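Local coordinates for uncharacterized protein (Legionella pneumophila subsp. pneumophila str. Philadelphia 1, PDB 4RD8) that is of unknown function but belongs to the DUF5636 family and folds as a single, mainly helical chain without strands, at residues A16-L21 against H167-N172; G113-D118 against R160-L165. The protein carries 3 engineered substitutions. All coordinates share one frame; numbering follows the deposited sequence.

Contact 1. Residues A16-L21 against H167-N172; sequences ALQGEL and HQDSSN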
ATOM      1  N   ALA A  16      -3.067  17.915   6.811  1.00 30.83           N
ATOM      2  CA  ALA A  16      -1.731  17.327   6.942  1.00 28.63           C
ATOM      3  C   ALA A  16      -0.714  17.990   6.028  1.00 27.36           C
ATOM      4  O   ALA A  16       0.457  17.605   6.017  1.00 25.89           O
ATOM      5  CB  ALA A  16      -1.776  15.826   6.653  1.00 27.71           C
ATOM      6  N   LEU A  17      -1.151  18.978   5.253  1.00 28.34           N
ATOM      7  CA  LEU A  17      -0.288  19.563   4.227  1.00 27.77           C
ATOM      8  C   LEU A  17       0.153  20.989   4.549  1.00 29.15           C
ATOM      9  O   LEU A  17      -0.570  21.752   5.201  1.00 30.98           O
ATOM     10  CB  LEU A  17      -0.975  19.540   2.857  1.00 28.12           C
ATOM     11  CG  LEU A  17      -1.432  18.165   2.357  1.00 27.28           C
ATOM     12  CD1 LEU A  17      -2.074  18.264   0.973  1.00 27.96           C
ATOM     13  CD2 LEU A  17      -0.283  17.150   2.330  1.00 25.64           C
ATOM     14  N   GLN A  18       1.346  21.338   4.078  1.00 28.76           N
ATOM     15  CA  GLN A  18       1.846  22.707   4.160  1.00 30.57           C
ATOM     16  C   GLN A  18       2.668  22.995   2.911  1.00 30.84           C
ATOM     17  O   GLN A  18       2.777  22.130   2.030  1.00 29.65           O
ATOM     18  CB  GLN A  18       2.700  22.893   5.419  1.00 30.65           C
ATOM     19  CG  GLN A  18       3.863  21.917   5.536  1.00 28.71           C
ATOM     20  CD  GLN A  18       4.618  22.057   6.845  1.00 28.91           C
ATOM     21  OE1 GLN A  18       4.445  23.038   7.568  1.00 30.79           O
ATOM     22  NE2 GLN A  18       5.454  21.072   7.160  1.00 27.28           N
ATOM     23  N   GLY A  19       3.239  24.196   2.838  1.00 32.90           N
ATOM     24  CA  GLY A  19       4.127  24.562   1.744  1.00 33.98           C
ATOM     25  C   GLY A  19       3.540  24.400   0.346  1.00 34.26           C
ATOM     26  O   GLY A  19       2.404  24.808   0.094  1.00 36.43           O
ATOM     27  N   GLU A  20       4.315  23.813  -0.562  1.00 33.97           N
ATOM     28  CA  GLU A  20       3.882  23.637  -1.949  1.00 41.80           C
ATOM     29  C   GLU A  20       2.752  22.616  -2.088  1.00 40.36           C
ATOM     30  O   GLU A  20       1.857  22.788  -2.923  1.00 34.63           O
ATOM     31  CB  GLU A  20       5.073  23.242  -2.839  1.00 39.36           C
ATOM     32  CG  GLU A  20       4.770  23.133  -4.344  1.00 43.92           C
ATOM     33  CD  GLU A  20       4.178  21.783  -4.754  1.00 39.87           C
ATOM     34  OE1 GLU A  20       3.438  21.741  -5.763  1.00 45.29           O
ATOM     35  OE2 GLU A  20       4.454  20.765  -4.084  1.00 33.22           O
ATOM     36  N   LEU A  21       2.798  21.547  -1.293  1.00 30.55           N
ATOM     37  CA  LEU A  21       1.799  20.493  -1.423  1.00 29.26           C
ATOM     38  C   LEU A  21       0.411  21.009  -1.060  1.00 29.89           C
ATOM     39  O   LEU A  21      -0.581  20.603  -1.662  1.00 30.05           O
ATOM     40  CB  LEU A  21       2.158  19.255  -0.596  1.00 28.26           C
ATOM     41  CG  LEU A  21       3.273  18.361  -1.152  1.00 26.89           C
ATOM     42  CD1 LEU A  21       3.447  17.118  -0.280  1.00 25.28           C
ATOM     43  CD2 LEU A  21       2.999  17.983  -2.617  1.00 27.85           C
ATOM     44  N   HIS A 167       7.822  13.847   1.785  1.00 19.03           N
ATOM     45  CA  HIS A 167       8.270  15.229   1.767  1.00 23.03           C
ATOM     46  C   HIS A 167       7.737  15.911   3.014  1.00 23.14           C
ATOM     47  O   HIS A 167       6.617  15.635   3.448  1.00 21.60           O
ATOM     48  CB  HIS A 167       7.742  15.957   0.527  1.00 21.95           C
ATOM     49  CG  HIS A 167       8.400  17.266   0.275  1.00 26.87           C
ATOM     50  ND1 HIS A 167       8.091  18.418   0.977  1.00 25.70           N
ATOM     51  CD2 HIS A 167       9.362  17.633  -0.621  1.00 28.73           C
ATOM     52  CE1 HIS A 167       8.825  19.420   0.531  1.00 27.51           C
ATOM     53  NE2 HIS A 167       9.599  18.969  -0.438  1.00 28.77           N
ATOM     54  N   GLN A 168       8.512  16.824   3.577  1.00 23.53           N
ATOM     55  CA  GLN A 168       8.054  17.483   4.792  1.00 27.66           C
ATOM     56  C   GLN A 168       6.763  18.289   4.617  1.00 25.28           C
ATOM     57  O   GLN A 168       6.061  18.546   5.598  1.00 26.08           O
ATOM     58  CB  GLN A 168       9.159  18.342   5.395  1.00 33.29           C
ATOM     59  CG  GLN A 168       9.195  18.250   6.893  1.00 41.29           C
ATOM     60  CD  GLN A 168      10.409  18.909   7.460  1.00 42.23           C
ATOM     61  OE1 GLN A 168      11.374  18.243   7.843  1.00 48.11           O
ATOM     62  NE2 GLN A 168      10.382  20.228   7.508  1.00 32.04           N
ATOM     63  N   ASP A 169       6.452  18.683   3.380  1.00 20.78           N
ATOM     64  CA  ASP A 169       5.200  19.388   3.085  1.00 22.42           C
ATOM     65  C   ASP A 169       3.968  18.535   3.358  1.00 22.88           C
ATOM     66  O   ASP A 169       2.856  19.061   3.437  1.00 26.45           O
ATOM     67  CB  ASP A 169       5.148  19.832   1.618  1.00 24.04           C
ATOM     68  CG  ASP A 169       5.990  21.052   1.337  1.00 31.70           C
ATOM     69  OD1 ASP A 169       6.476  21.696   2.292  1.00 26.62           O
ATOM     70  OD2 ASP A 169       6.146  21.381   0.142  1.00 29.20           O
ATOM     71  N   SER A 170       4.149  17.225   3.489  1.00 20.95           N
ATOM     72  CA  SER A 170       3.018  16.359   3.828  1.00 20.97           C
ATOM     73  C   SER A 170       3.032  15.936   5.303  1.00 25.12           C
ATOM     74  O   SER A 170       2.400  14.947   5.687  1.00 23.25           O
ATOM     75  CB  SER A 170       2.940  15.142   2.892  1.00 24.53           C
ATOM     76  OG  SER A 170       4.071  14.314   3.043  1.00 30.34           O
ATOM     77  N   SER A 171       3.755  16.700   6.121  1.00 22.10           N
ATOM     78  CA  SER A 171       3.789  16.500   7.571  1.00 24.96           C
ATOM     79  C   SER A 171       3.576  17.810   8.321  1.00 25.79           C
ATOM     80  O   SER A 171       4.410  18.198   9.132  1.00 24.05           O
ATOM     81  CB  SER A 171       5.119  15.855   8.003  1.00 27.51           C
ATOM     82  OG  SER A 171       5.183  14.498   7.569  1.00 34.63           O
ATOM     83  N   ASN A 172       2.460  18.488   8.038  1.00 25.29           N
ATOM     84  CA  ASN A 172       2.073  19.715   8.734  1.00 28.70           C
ATOM     85  C   ASN A 172       2.086  19.486  10.248  1.00 26.10           C
ATOM     86  O   ASN A 172       1.368  18.621  10.746  1.00 29.72           O
ATOM     87  CB  ASN A 172       0.663  20.125   8.279  1.00 25.04           C
ATOM     88  CG  ASN A 172       0.258  21.496   8.763  1.00 33.32           C
ATOM     89  OD1 ASN A 172       0.584  21.904   9.880  1.00 34.98           O
ATOM     90  ND2 ASN A 172      -0.475  22.221   7.919  1.00 37.43           N
TER
HETATM   91  O   HOH W   1       6.388  19.996  -2.137  1.00 33.55           O
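Q18 and D169 grip each other through the backbone: Q18 N donates to D169 O at 2.8 Å. The CG of Q18 sits between the backbone N and the carbonyl carbon (chi1 56°), and the extended chain beyond carries Q18 NE2 to Q168 O at 3.0 Å, that oxygen lying in the Q18 amide plane. S171 N reaches Q168 O from the opposite face. N172 clamps the other end with two donors: its N bonds to A16 O (3.0 Å), and its ND2 to L17 O (2.8 Å) from above the carbonyl plane. D169 OD2 accepts a weak bond from E20 N (3.1 Å) in the weakly bonded turn at 19-21; a water donates to D169 OD2 and E20 OE2, and E20 OE1 bonds to N24 ND2. L21 CG lies 3.7 Å from D169 CB, the two side chains crossing, and L21 CD1 and L17 CD2 reach S170. Behind this first shell, D169 N donates to H167 ND1 in the ring plane, and S170 OG probably bonds to K164 O, with H167 O also within reach. Peptide and amide groups thus do most of the fastening, while the shared water probably eases the proximity of two acidic side chains.

Contact 2. Residues G113-D118 against R160-L165; sequences GFMLKD and RIYKKL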
ATOM      1  N   GLY A 113      11.406   6.784  -3.324  1.00 16.06           N
ATOM      2  CA  GLY A 113      10.692   5.815  -4.145  1.00 16.96           C
ATOM      3  C   GLY A 113      10.756   4.355  -3.713  1.00 18.91           C
ATOM      4  O   GLY A 113      10.272   3.476  -4.429  1.00 17.71           O
ATOM      5  N   PHE A 114      11.352   4.083  -2.555  1.00 17.41           N
ATOM      6  CA  PHE A 114      11.441   2.712  -2.056  1.00 14.98           C
ATOM      7  C   PHE A 114      10.225   2.309  -1.232  1.00 16.09           C
ATOM      8  O   PHE A 114       9.746   3.082  -0.393  1.00 16.40           O
ATOM      9  CB  PHE A 114      12.696   2.535  -1.181  1.00 16.19           C
ATOM     10  CG  PHE A 114      13.985   2.656  -1.936  1.00 15.74           C
ATOM     11  CD1 PHE A 114      14.545   1.552  -2.566  1.00 19.07           C
ATOM     12  CD2 PHE A 114      14.639   3.878  -2.025  1.00 16.15           C
ATOM     13  CE1 PHE A 114      15.740   1.654  -3.260  1.00 18.10           C
ATOM     14  CE2 PHE A 114      15.834   3.988  -2.733  1.00 17.72           C
ATOM     15  CZ  PHE A 114      16.387   2.869  -3.351  1.00 17.57           C
HETATM   16  N   MSE A 115       9.741   1.086  -1.468  1.00 17.06           N
HETATM   17  CA  MSE A 115       8.768   0.451  -0.578  1.00 20.25           C
HETATM   18  C   MSE A 115       9.534  -0.337   0.472  1.00 19.23           C
HETATM   19  O   MSE A 115      10.537  -0.975   0.162  1.00 22.97           O
HETATM   20  CB  MSE A 115       7.863  -0.508  -1.370  1.00 18.08           C
HETATM   21  CG  MSE A 115       6.899  -1.329  -0.489  1.00 16.36           C
HETATM   22 SE   MSE A 115       5.660  -0.253   0.527  0.60 27.58          SE
HETATM   23  CE  MSE A 115       4.922   0.781  -0.927  1.00 21.94           C
ATOM     24  N   LEU A 116       9.074  -0.279   1.720  1.00 16.74           N
ATOM     25  CA  LEU A 116       9.705  -1.039   2.786  1.00 17.11           C
ATOM     26  C   LEU A 116       8.715  -1.956   3.482  1.00 19.02           C
ATOM     27  O   LEU A 116       7.502  -1.753   3.392  1.00 19.54           O
ATOM     28  CB  LEU A 116      10.291  -0.070   3.816  1.00 19.29           C
ATOM     29  CG  LEU A 116      11.395   0.836   3.262  1.00 25.65           C
ATOM     30  CD1 LEU A 116      10.829   2.177   2.881  1.00 25.56           C
ATOM     31  CD2 LEU A 116      12.504   0.992   4.291  1.00 28.46           C
ATOM     32  N   LYS A 117       9.247  -2.953   4.187  1.00 19.02           N
ATOM     33  CA  LYS A 117       8.466  -3.763   5.104  1.00 24.68           C
ATOM     34  C   LYS A 117       7.785  -2.851   6.115  1.00 24.04           C
ATOM     35  O   LYS A 117       8.343  -1.814   6.480  1.00 21.04           O
ATOM     36  CB  LYS A 117       9.399  -4.711   5.854  1.00 30.55           C
ATOM     37  CG  LYS A 117       9.271  -6.160   5.501  1.00 34.76           C
ATOM     38  CD  LYS A 117      10.209  -6.984   6.373  1.00 26.72           C
ATOM     39  CE  LYS A 117      10.133  -8.454   6.048  1.00 37.66           C
ATOM     40  NZ  LYS A 117      10.918  -9.259   7.021  1.00 39.48           N
ATOM     41  N   ASP A 118       6.592  -3.244   6.568  1.00 20.44           N
ATOM     42  CA  ASP A 118       5.837  -2.461   7.552  1.00 23.57           C
ATOM     43  C   ASP A 118       6.704  -2.194   8.780  1.00 26.82           C
ATOM     44  O   ASP A 118       6.689  -1.099   9.348  1.00 24.51           O
ATOM     45  CB  ASP A 118       4.580  -3.216   8.016  1.00 23.40           C
ATOM     46  CG  ASP A 118       3.539  -3.404   6.908  1.00 28.03           C
ATOM     47  OD1 ASP A 118       3.677  -2.800   5.822  1.00 24.98           O
ATOM     48  OD2 ASP A 118       2.565  -4.155   7.147  1.00 32.14           O
ATOM     49  N   ARG A 160       4.273  10.978  -8.462  1.00 18.19           N
ATOM     50  CA  ARG A 160       3.229  11.987  -8.257  1.00 21.94           C
ATOM     51  C   ARG A 160       2.536  11.906  -6.899  1.00 19.09           C
ATOM     52  O   ARG A 160       1.925  12.877  -6.448  1.00 20.43           O
ATOM     53  CB  ARG A 160       2.173  11.902  -9.355  1.00 20.31           C
ATOM     54  CG  ARG A 160       2.654  12.386 -10.699  1.00 23.90           C
ATOM     55  CD  ARG A 160       1.504  12.454 -11.669  1.00 27.56           C
ATOM     56  NE  ARG A 160       1.967  12.755 -13.021  1.00 36.86           N
ATOM     57  CZ  ARG A 160       1.270  13.453 -13.912  1.00 48.71           C
ATOM     58  NH1 ARG A 160       0.079  13.939 -13.593  1.00 49.18           N
ATOM     59  NH2 ARG A 160       1.772  13.669 -15.121  1.00 49.22           N
ATOM     60  N   ILE A 161       2.588  10.735  -6.276  1.00 17.31           N
ATOM     61  CA  ILE A 161       1.889  10.542  -5.008  1.00 17.66           C
ATOM     62  C   ILE A 161       2.785  10.023  -3.878  1.00 18.11           C
ATOM     63  O   ILE A 161       3.039  10.729  -2.891  1.00 17.47           O
ATOM     64  CB  ILE A 161       0.661   9.609  -5.171  1.00 18.51           C
ATOM     65  CG1 ILE A 161      -0.222  10.064  -6.351  1.00 19.33           C
ATOM     66  CG2 ILE A 161      -0.156   9.610  -3.899  1.00 18.95           C
ATOM     67  CD1 ILE A 161      -1.214   8.986  -6.819  1.00 20.23           C
ATOM     68  N   TYR A 162       3.261   8.792  -4.016  1.00 17.50           N
ATOM     69  CA  TYR A 162       4.013   8.129  -2.944  1.00 16.63           C
ATOM     70  C   TYR A 162       5.212   8.926  -2.435  1.00 17.93           C
ATOM     71  O   TYR A 162       5.355   9.140  -1.238  1.00 17.41           O
ATOM     72  CB  TYR A 162       4.472   6.756  -3.419  1.00 16.90           C
ATOM     73  CG  TYR A 162       5.216   5.928  -2.385  1.00 16.60           C
ATOM     74  CD1 TYR A 162       4.526   5.181  -1.437  1.00 17.88           C
ATOM     75  CD2 TYR A 162       6.592   5.855  -2.392  1.00 16.08           C
ATOM     76  CE1 TYR A 162       5.205   4.386  -0.510  1.00 14.64           C
ATOM     77  CE2 TYR A 162       7.286   5.071  -1.462  1.00 18.11           C
ATOM     78  CZ  TYR A 162       6.576   4.338  -0.524  1.00 16.20           C
ATOM     79  OH  TYR A 162       7.273   3.557   0.383  1.00 18.13           O
ATOM     80  N   LYS A 163       6.081   9.372  -3.334  1.00 15.57           N
ATOM     81  CA  LYS A 163       7.281  10.097  -2.905  1.00 17.04           C
ATOM     82  C   LYS A 163       6.950  11.346  -2.132  1.00 18.57           C
ATOM     83  O   LYS A 163       7.686  11.726  -1.226  1.00 18.88           O
ATOM     84  CB  LYS A 163       8.193  10.451  -4.090  1.00 16.61           C
ATOM     85  CG  LYS A 163       8.834   9.240  -4.772  1.00 17.43           C
ATOM     86  CD  LYS A 163       9.778   9.710  -5.885  1.00 20.04           C
ATOM     87  CE  LYS A 163      10.530   8.568  -6.523  1.00 22.35           C
ATOM     88  NZ  LYS A 163      11.410   9.088  -7.616  1.00 26.68           N
ATOM     89  N   LYS A 164       5.839  11.984  -2.478  1.00 15.81           N
ATOM     90  CA  LYS A 164       5.478  13.227  -1.821  1.00 16.27           C
ATOM     91  C   LYS A 164       5.020  12.994  -0.397  1.00 18.37           C
ATOM     92  O   LYS A 164       5.035  13.923   0.409  1.00 18.83           O
ATOM     93  CB  LYS A 164       4.448  14.018  -2.652  1.00 19.88           C
ATOM     94  CG  LYS A 164       4.968  14.291  -4.064  1.00 22.82           C
ATOM     95  CD  LYS A 164       4.142  15.306  -4.857  1.00 25.93           C
ATOM     96  CE  LYS A 164       4.734  15.490  -6.253  1.00 27.88           C
ATOM     97  NZ  LYS A 164       4.045  16.539  -7.073  1.00 34.14           N
ATOM     98  N   LEU A 165       4.656  11.754  -0.082  1.00 18.62           N
ATOM     99  CA  LEU A 165       4.282  11.388   1.285  1.00 17.95           C
ATOM    100  C   LEU A 165       5.484  11.410   2.220  1.00 20.77           C
ATOM    101  O   LEU A 165       5.330  11.448   3.444  1.00 23.00           O
ATOM    102  CB  LEU A 165       3.602  10.013   1.336  1.00 18.32           C
ATOM    103  CG  LEU A 165       2.300   9.891   0.547  1.00 21.72           C
ATOM    104  CD1 LEU A 165       1.743   8.457   0.662  1.00 22.08           C
ATOM    105  CD2 LEU A 165       1.268  10.916   1.032  1.00 22.09           C
TER
HETATM  106  O   HOH W   2       7.522   1.928   2.658  1.00 35.15           O
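The backbones come nearest at G113 and K163, 5.6 Å between CA atoms, where G113, with phi 98°, closes helix 103-111 in a Schellman motif and the chain then runs on without regular structure. Y162 spans the gap. Its CG stands anti to the backbone N (chi1 -178°), sending the ring out from helix 157-162 so that Y162 OH donates to F114 O at 2.6 Å. This carbonyl oxygen lies at the ring edge, near the ring plane, and the hydroxyl is tilted 25° from the carbonyl plane. Water 2 donates to Y162 OH (2.8 Å) and accepts from L116 N, a second peptide link. The selenomethionine M115 crosses Y162 at about a right angle; bends at chi2 and chi3 bring M115 CE to Y162 CE1, 3.6 Å away. K163 lies extended past the glycine, K163 CE 3.6 Å from G113 CA, while its NZ pairs with D159. Around this buried contact, the Y162 ring meets W135 of helix 130-144 edge-to-face, meets F88 at an oblique angle and touches V110 of helix 103-111. The tyrosine therefore joins helix 157-162 to the loop after helix 103-111, with helix 130-144 alongside.

Overall arrangement
Both segments of contact 2, 113-118 and 160-165, lie between the two segments of contact 1, in a mostly helical span of 145 residues. The centres of the contacts are about 15 Å apart, contact 2 being buried about 9 Å from the centre of the chain and contact 1 further out, at about 20 Å. They meet directly, since 167-172 follows 160-165 almost at once and L21 CD1 of contact 1 packs on K164 O of contact 2. Helix 25-38 borders both, F27 touching L17, L21 and K164. The chain running on from helix 157-162 thus links the interior to the N-terminal segment in this strand-free fold.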